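Local coordinates for protein catalase-3 (Neurospora crassa, PDB 4AJ9) that breaks hydrogen peroxide down to water and dioxygen at a heme iron, and so probably protects cells from peroxide damage, at residues F122-Y127 / W228-K233; A86-F89 / D94-T97; R67-H72 / R201-M206. All coordinates share one frame; numbering follows the deposited sequence.

Contact 1. Residues F122-Y127 / W228-K233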
# COMPACT_ATOMS: atom_id res chain seq x y z
N PHE C 122 -12.20 -22.97 11.03
CA PHE C 122 -12.94 -23.88 10.15
C PHE C 122 -13.86 -22.96 9.38
O PHE C 122 -15.00 -22.73 9.78
CB PHE C 122 -13.76 -24.86 10.99
CG PHE C 122 -14.40 -26.00 10.21
CD1 PHE C 122 -14.92 -25.81 8.94
CD2 PHE C 122 -14.50 -27.27 10.78
CE1 PHE C 122 -15.51 -26.86 8.25
CE2 PHE C 122 -15.10 -28.32 10.11
CZ PHE C 122 -15.60 -28.12 8.84
N ALA C 123 -13.34 -22.36 8.32
CA ALA C 123 -14.06 -21.30 7.63
C ALA C 123 -14.52 -21.81 6.29
O ALA C 123 -13.72 -22.31 5.51
CB ALA C 123 -13.17 -20.06 7.45
N THR C 124 -15.81 -21.64 6.00
CA THR C 124 -16.41 -22.21 4.80
C THR C 124 -17.08 -21.13 3.99
O THR C 124 -17.90 -20.38 4.51
CB THR C 124 -17.54 -23.19 5.17
OG1 THR C 124 -17.04 -24.22 6.03
CG2 THR C 124 -18.17 -23.79 3.90
N ARG C 125 -16.77 -21.06 2.70
CA ARG C 125 -17.51 -20.17 1.81
C ARG C 125 -18.46 -20.98 0.93
O ARG C 125 -18.04 -21.95 0.28
CB ARG C 125 -16.57 -19.36 0.92
CG ARG C 125 -17.31 -18.65 -0.23
CD ARG C 125 -16.46 -17.52 -0.79
NE ARG C 125 -16.12 -16.59 0.28
CZ ARG C 125 -15.09 -15.76 0.27
NH1 ARG C 125 -14.27 -15.72 -0.78
NH2 ARG C 125 -14.87 -14.97 1.32
N PHE C 126 -19.73 -20.58 0.90
CA PHE C 126 -20.67 -21.14 -0.06
C PHE C 126 -20.78 -20.12 -1.17
O PHE C 126 -21.13 -18.97 -0.92
CB PHE C 126 -22.05 -21.32 0.56
CG PHE C 126 -22.09 -22.23 1.75
CD1 PHE C 126 -21.87 -21.74 3.03
CD2 PHE C 126 -22.41 -23.58 1.60
CE1 PHE C 126 -21.93 -22.58 4.14
CE2 PHE C 126 -22.48 -24.43 2.71
CZ PHE C 126 -22.24 -23.92 3.98
N TYR C 127 -20.45 -20.51 -2.40
CA TYR C 127 -20.58 -19.62 -3.53
C TYR C 127 -22.00 -19.80 -4.10
O TYR C 127 -22.19 -20.50 -5.10
CB TYR C 127 -19.53 -19.97 -4.59
CG TYR C 127 -18.08 -19.76 -4.17
CD1 TYR C 127 -17.37 -20.77 -3.49
CD2 TYR C 127 -17.40 -18.59 -4.50
CE1 TYR C 127 -16.03 -20.58 -3.13
CE2 TYR C 127 -16.08 -18.40 -4.14
CZ TYR C 127 -15.40 -19.40 -3.46
OH TYR C 127 -14.08 -19.19 -3.12
N TRP C 228 -24.91 -22.96 14.00
CA TRP C 228 -24.36 -23.78 12.92
C TRP C 228 -23.39 -24.81 13.48
O TRP C 228 -22.51 -24.48 14.30
CB TRP C 228 -23.59 -22.93 11.90
CG TRP C 228 -24.37 -21.91 11.16
CD1 TRP C 228 -24.27 -20.55 11.29
CD2 TRP C 228 -25.35 -22.14 10.14
NE1 TRP C 228 -25.14 -19.93 10.42
CE2 TRP C 228 -25.80 -20.88 9.70
CE3 TRP C 228 -25.88 -23.29 9.55
CZ2 TRP C 228 -26.77 -20.75 8.71
CZ3 TRP C 228 -26.84 -23.15 8.56
CH2 TRP C 228 -27.28 -21.89 8.15
N HIS C 229 -23.52 -26.04 13.00
CA HIS C 229 -22.63 -27.13 13.39
C HIS C 229 -22.15 -27.87 12.16
O HIS C 229 -22.93 -28.13 11.24
CB HIS C 229 -23.34 -28.15 14.29
CG HIS C 229 -23.81 -27.60 15.60
ND1 HIS C 229 -23.32 -28.04 16.81
CD2 HIS C 229 -24.75 -26.66 15.89
CE1 HIS C 229 -23.94 -27.41 17.79
NE2 HIS C 229 -24.80 -26.56 17.26
N TRP C 230 -20.86 -28.20 12.12
CA TRP C 230 -20.35 -29.14 11.13
C TRP C 230 -19.96 -30.41 11.86
O TRP C 230 -19.17 -30.36 12.80
CB TRP C 230 -19.10 -28.60 10.41
CG TRP C 230 -19.31 -27.44 9.46
CD1 TRP C 230 -18.91 -26.15 9.64
CD2 TRP C 230 -19.92 -27.50 8.17
NE1 TRP C 230 -19.25 -25.40 8.54
CE2 TRP C 230 -19.87 -26.20 7.62
CE3 TRP C 230 -20.51 -28.52 7.42
CZ2 TRP C 230 -20.39 -25.90 6.37
CZ3 TRP C 230 -21.03 -28.23 6.18
CH2 TRP C 230 -20.96 -26.92 5.66
N LYS C 231 -20.50 -31.54 11.44
CA LYS C 231 -20.24 -32.82 12.08
C LYS C 231 -19.36 -33.66 11.18
O LYS C 231 -19.74 -34.00 10.06
CB LYS C 231 -21.56 -33.55 12.37
CG LYS C 231 -22.51 -32.80 13.31
CD LYS C 231 -21.89 -32.58 14.68
CE LYS C 231 -21.80 -33.86 15.47
NZ LYS C 231 -21.06 -33.68 16.76
N THR C 232 -18.15 -33.97 11.63
CA THR C 232 -17.22 -34.69 10.77
C THR C 232 -17.70 -36.12 10.51
O THR C 232 -18.04 -36.85 11.44
CB THR C 232 -15.79 -34.69 11.33
OG1 THR C 232 -14.98 -35.58 10.56
CG2 THR C 232 -15.78 -35.13 12.79
N LYS C 233 -17.74 -36.51 9.24
CA LYS C 233 -18.10 -37.88 8.90
C LYS C 233 -16.90 -38.82 9.09
O LYS C 233 -17.03 -40.04 8.99
CB LYS C 233 -18.64 -37.99 7.47
CG LYS C 233 -19.87 -37.10 7.20
CD LYS C 233 -20.95 -37.33 8.24
CE LYS C 233 -21.46 -38.77 8.21
NZ LYS C 233 -22.34 -39.08 9.37
O HOH W 1 -17.47 -23.11 8.58

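Contact 2. Residues A86-F89 / D94-T97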
# COMPACT_ATOMS: atom_id res chain seq x y z
N ALA C 86 -35.06 -18.49 3.72
CA ALA C 86 -35.11 -18.11 2.30
C ALA C 86 -33.77 -18.30 1.60
O ALA C 86 -33.67 -18.04 0.40
CB ALA C 86 -35.54 -16.65 2.17
N ALA C 87 -32.75 -18.72 2.35
CA ALA C 87 -31.42 -18.92 1.77
C ALA C 87 -31.46 -19.84 0.56
O ALA C 87 -31.91 -20.98 0.66
CB ALA C 87 -30.45 -19.45 2.82
N SER C 88 -30.98 -19.35 -0.57
CA SER C 88 -31.12 -20.06 -1.84
C SER C 88 -30.36 -21.38 -1.86
O SER C 88 -30.81 -22.36 -2.45
CB SER C 88 -30.65 -19.16 -2.99
OG SER C 88 -30.47 -19.93 -4.18
N PHE C 89 -29.20 -21.42 -1.21
CA PHE C 89 -28.40 -22.64 -1.25
C PHE C 89 -29.03 -23.77 -0.43
O PHE C 89 -28.62 -24.92 -0.54
CB PHE C 89 -26.94 -22.37 -0.83
CG PHE C 89 -26.74 -22.24 0.66
CD1 PHE C 89 -27.11 -21.08 1.33
CD2 PHE C 89 -26.15 -23.27 1.39
CE1 PHE C 89 -26.91 -20.95 2.68
CE2 PHE C 89 -25.94 -23.14 2.75
CZ PHE C 89 -26.33 -21.99 3.40
N ASP C 94 -31.05 -31.86 -2.90
CA ASP C 94 -29.98 -32.17 -3.84
C ASP C 94 -29.34 -30.95 -4.53
O ASP C 94 -28.51 -31.11 -5.42
CB ASP C 94 -30.45 -33.19 -4.89
CG ASP C 94 -30.81 -34.55 -4.27
OD1 ASP C 94 -30.22 -34.92 -3.24
OD2 ASP C 94 -31.68 -35.25 -4.83
N LYS C 95 -29.70 -29.75 -4.10
CA LYS C 95 -29.08 -28.55 -4.67
C LYS C 95 -27.62 -28.48 -4.28
O LYS C 95 -27.27 -28.60 -3.11
CB LYS C 95 -29.80 -27.30 -4.17
CG LYS C 95 -29.34 -25.99 -4.81
CD LYS C 95 -30.36 -24.90 -4.49
CE LYS C 95 -30.06 -23.60 -5.20
NZ LYS C 95 -31.17 -22.60 -4.96
N GLN C 96 -26.76 -28.27 -5.27
CA GLN C 96 -25.32 -28.26 -5.04
C GLN C 96 -24.73 -26.86 -5.18
O GLN C 96 -25.10 -26.11 -6.09
CB GLN C 96 -24.62 -29.23 -5.99
CG GLN C 96 -25.16 -30.63 -5.85
CD GLN C 96 -24.25 -31.67 -6.45
OE1 GLN C 96 -23.81 -31.54 -7.59
NE2 GLN C 96 -23.95 -32.71 -5.67
N THR C 97 -23.82 -26.53 -4.27
CA THR C 97 -23.16 -25.24 -4.25
C THR C 97 -21.67 -25.44 -4.06
O THR C 97 -21.27 -26.14 -3.14
CB THR C 97 -23.67 -24.39 -3.08
OG1 THR C 97 -25.09 -24.23 -3.17
CG2 THR C 97 -23.00 -23.01 -3.06
O HOH W 2 -26.54 -26.14 -2.03

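Contact 3. Residues R67-H72 / R201-M206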
# COMPACT_ATOMS: atom_id res chain seq x y z
N ARG C 67 -1.67 -19.25 10.00
CA ARG C 67 -1.30 -20.62 9.63
C ARG C 67 -2.51 -21.48 9.28
O ARG C 67 -3.36 -21.75 10.13
CB ARG C 67 -0.51 -21.28 10.77
CG ARG C 67 -0.07 -22.73 10.51
CD ARG C 67 0.96 -22.85 9.39
NE ARG C 67 1.29 -24.26 9.12
CZ ARG C 67 2.18 -24.69 8.24
NH1 ARG C 67 2.88 -23.83 7.50
NH2 ARG C 67 2.36 -26.00 8.08
N GLY C 68 -2.62 -21.90 8.03
CA GLY C 68 -3.70 -22.79 7.66
C GLY C 68 -3.64 -23.29 6.23
O GLY C 68 -2.71 -22.96 5.49
N ALA C 69 -4.63 -24.09 5.86
CA ALA C 69 -4.66 -24.72 4.55
C ALA C 69 -6.10 -24.99 4.15
O ALA C 69 -6.97 -25.17 5.01
CB ALA C 69 -3.85 -26.02 4.57
N GLY C 70 -6.36 -25.01 2.86
CA GLY C 70 -7.73 -25.15 2.41
C GLY C 70 -7.94 -25.99 1.17
O GLY C 70 -6.98 -26.46 0.54
N ALA C 71 -9.21 -26.17 0.81
CA ALA C 71 -9.57 -26.98 -0.34
C ALA C 71 -10.92 -26.59 -0.90
O ALA C 71 -11.73 -25.98 -0.20
CB ALA C 71 -9.56 -28.47 0.03
N HIS C 72 -11.14 -26.93 -2.17
CA HIS C 72 -12.44 -26.74 -2.82
C HIS C 72 -13.32 -27.96 -2.61
O HIS C 72 -12.82 -29.07 -2.42
CB HIS C 72 -12.26 -26.54 -4.33
CG HIS C 72 -11.50 -25.30 -4.69
ND1 HIS C 72 -12.11 -24.11 -5.04
CD2 HIS C 72 -10.16 -25.07 -4.78
CE1 HIS C 72 -11.19 -23.20 -5.31
NE2 HIS C 72 -10.00 -23.76 -5.16
N ARG C 201 -6.14 -34.65 15.46
CA ARG C 201 -5.37 -35.53 14.59
C ARG C 201 -5.29 -34.97 13.17
O ARG C 201 -4.28 -35.14 12.48
CB ARG C 201 -5.99 -36.93 14.59
CG ARG C 201 -5.64 -37.80 13.39
CD ARG C 201 -4.13 -38.05 13.27
NE ARG C 201 -3.91 -39.01 12.19
CZ ARG C 201 -3.92 -38.69 10.90
NH1 ARG C 201 -4.11 -37.42 10.53
NH2 ARG C 201 -3.74 -39.62 9.99
N SER C 202 -6.35 -34.29 12.73
CA SER C 202 -6.33 -33.63 11.42
C SER C 202 -7.51 -32.68 11.30
O SER C 202 -8.40 -32.70 12.15
CB SER C 202 -6.39 -34.65 10.29
OG SER C 202 -7.74 -35.01 10.01
N TYR C 203 -7.51 -31.87 10.24
CA TYR C 203 -8.64 -30.98 9.95
C TYR C 203 -9.87 -31.85 9.70
O TYR C 203 -10.99 -31.46 10.03
CB TYR C 203 -8.38 -30.16 8.69
CG TYR C 203 -7.18 -29.23 8.74
CD1 TYR C 203 -6.78 -28.60 9.91
CD2 TYR C 203 -6.48 -28.94 7.57
CE1 TYR C 203 -5.67 -27.72 9.92
CE2 TYR C 203 -5.40 -28.09 7.57
CZ TYR C 203 -5.00 -27.47 8.74
OH TYR C 203 -3.91 -26.63 8.69
N ARG C 204 -9.63 -33.02 9.12
CA ARG C 204 -10.71 -33.93 8.73
C ARG C 204 -11.40 -34.56 9.94
O ARG C 204 -12.52 -35.07 9.83
CB ARG C 204 -10.18 -35.01 7.79
CG ARG C 204 -9.58 -34.46 6.51
CD ARG C 204 -9.01 -35.56 5.63
NE ARG C 204 -8.01 -36.35 6.33
CZ ARG C 204 -8.10 -37.66 6.58
NH1 ARG C 204 -9.17 -38.34 6.18
NH2 ARG C 204 -7.13 -38.28 7.23
N HIS C 205 -10.71 -34.54 11.08
CA HIS C 205 -11.23 -35.12 12.31
C HIS C 205 -11.63 -34.07 13.35
O HIS C 205 -11.49 -34.31 14.55
CB HIS C 205 -10.20 -36.08 12.91
CG HIS C 205 -9.91 -37.26 12.03
ND1 HIS C 205 -8.96 -37.23 11.04
CD2 HIS C 205 -10.46 -38.50 11.99
CE1 HIS C 205 -8.92 -38.40 10.42
NE2 HIS C 205 -9.83 -39.18 10.98
N MET C 206 -12.12 -32.93 12.86
CA MET C 206 -12.68 -31.87 13.70
C MET C 206 -14.15 -31.65 13.39
O MET C 206 -14.57 -31.75 12.23
CB MET C 206 -11.97 -30.53 13.44
CG MET C 206 -10.45 -30.54 13.53
SD MET C 206 -9.75 -28.87 13.37
CE MET C 206 -10.47 -28.33 11.81

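Contact 1. Residues F122-Y127 / W228-K233
F122 and W230 mark the nearest approach of two strands that run almost crosswise: the short axes of 122-127 and 228-232 pass 10.3 Å apart with 106° between their N-to-C directions. No backbone pairing is possible at such a spacing, and side chains bridge it. The ring of F122 lies over one face of the five-membered ring of W230 in an offset stack, planes at 2° and centroids 4.6 Å apart; F122 CE1 comes nearest, 3.7 Å from W230 CD1. With CG anti to the backbone N (chi1 -171°), the F122 ring is carried out over the indole. Both strands belong to the antiparallel beta-barrel of the catalase fold, where W230 also packs on W271, L273 and M310, and F122 lines the heme pocket and touches the heme. The indole N-H is served by a water. W230 NE1 donates to it over 2.9 Å and T124 OG1 does so at 2.8 Å, while the water donates to F122 O at 2.8 Å. T124 and W230 are joined through it, their own OG1 and NE1 being 3.5 Å apart. Farther along the indole, F126 CZ meets its rim near the ring plane, 3.6 Å from W230 CZ2.

Contact 2. Residues A86-F89 / D94-T97
The ring of F89 is turned from T97, so that CB, not either ring face, makes the contact, 3.5 Å from T97 OG1; the ring itself meets those of F126 and F133 with planes inclined at about 35°. A chi1 of 78°, with CG between the backbone N and the carbonyl carbon, turns the ring to these neighbours. The contact lies where the long connection between the adjacent antiparallel strands 68-77 and 96-104 of the catalase barrel folds back on the start of the second strand. The other flat group is the S88 carbonyl. Extended throughout, the K95 chain brings NZ above the plane of this group, 47° out of it, where it donates to S88 O; the modelled 2.5 Å is so short that its exact length is doubtful. NZ also donates to S88 OG at 2.9 Å, an oxygen that is bonded in turn to D129, whose other carboxylate oxygen forms a long, weak ion pair with K95. With an alanine at K95, S88 O and OG would probably lose their ammonium donor and D129 a nearby positive charge. Beside this grip, a water accepts from T97 OG1 at 2.7 Å and donates to F89 O and K95 O.

Contact 3. Residues R67-H72 / R201-M206
Y203 reaches A69 and G68 with the far end of its ring, an example of how one aromatic side chain joins two backbones that do not meet. The CA atoms of A69 and Y203, the nearest across the two segments, are 9.2 Å apart. CB of Y203 points toward the strand, and CG stands anti to the carbonyl carbon (chi1 -61°), which aims the ring at the chain of 68-69. Along one edge, CE2 touches the methyl of A69, CB to CE2 4.0 Å, with the methyl near the ring plane; the same CE2 lies 4.2 Å from A69 O. At the tip, OH comes within 4.0 Å of G68 CA and 3.9 Å of A69 N, a packing distance. This strand of the catalase barrel sets G68 about 7 Å from the heme and from the side chain of H65, a predicted active-site residue. Behind the ring, the chain is turned tightly: H205 N bonds to S202 O at 3.1 Å, closing a beta turn with Y203 and R204 at its corners. S202 OG reinforces it, sharing a 2.7 Å hydrogen bond with H205 ND1 and taking a weak one from R204 N, as in an ST turn. Salt bridges from R201 and R204 to D258 tie this turn to helix 254-264, which also packs on A69 and A71. The loop runs on from helix 187-193, bends beside helix 254-264 and heads for strand 208-209, while its tyrosine abuts the start of strand 68-77, itself flanked in the sheet by strands 96-104 and 305-314.

All three contacts are buried and draw on the same antiparallel sheet of the catalase domain, yet they differ in depth and chemistry. Contacts 1 and 3 are central, with centres about 11 Å apart, and rely mainly on aromatic groups: a stacked pair with a bound water in one, a lone tyrosine edge in the other. They meet where T232 OG1 probably hydrogen-bonds R204 O. Contact 2 lies farther out, about 25 Å from the chain centre, where a partly exposed lysine makes the grip polar. It still joins contact 1 directly, T97 CG2 packing on F126 CB, because strands 96-104 and 121-128 are neighbours. Contacts 2 and 3 do not touch, although strand 96-104 pairs with strand 68-77.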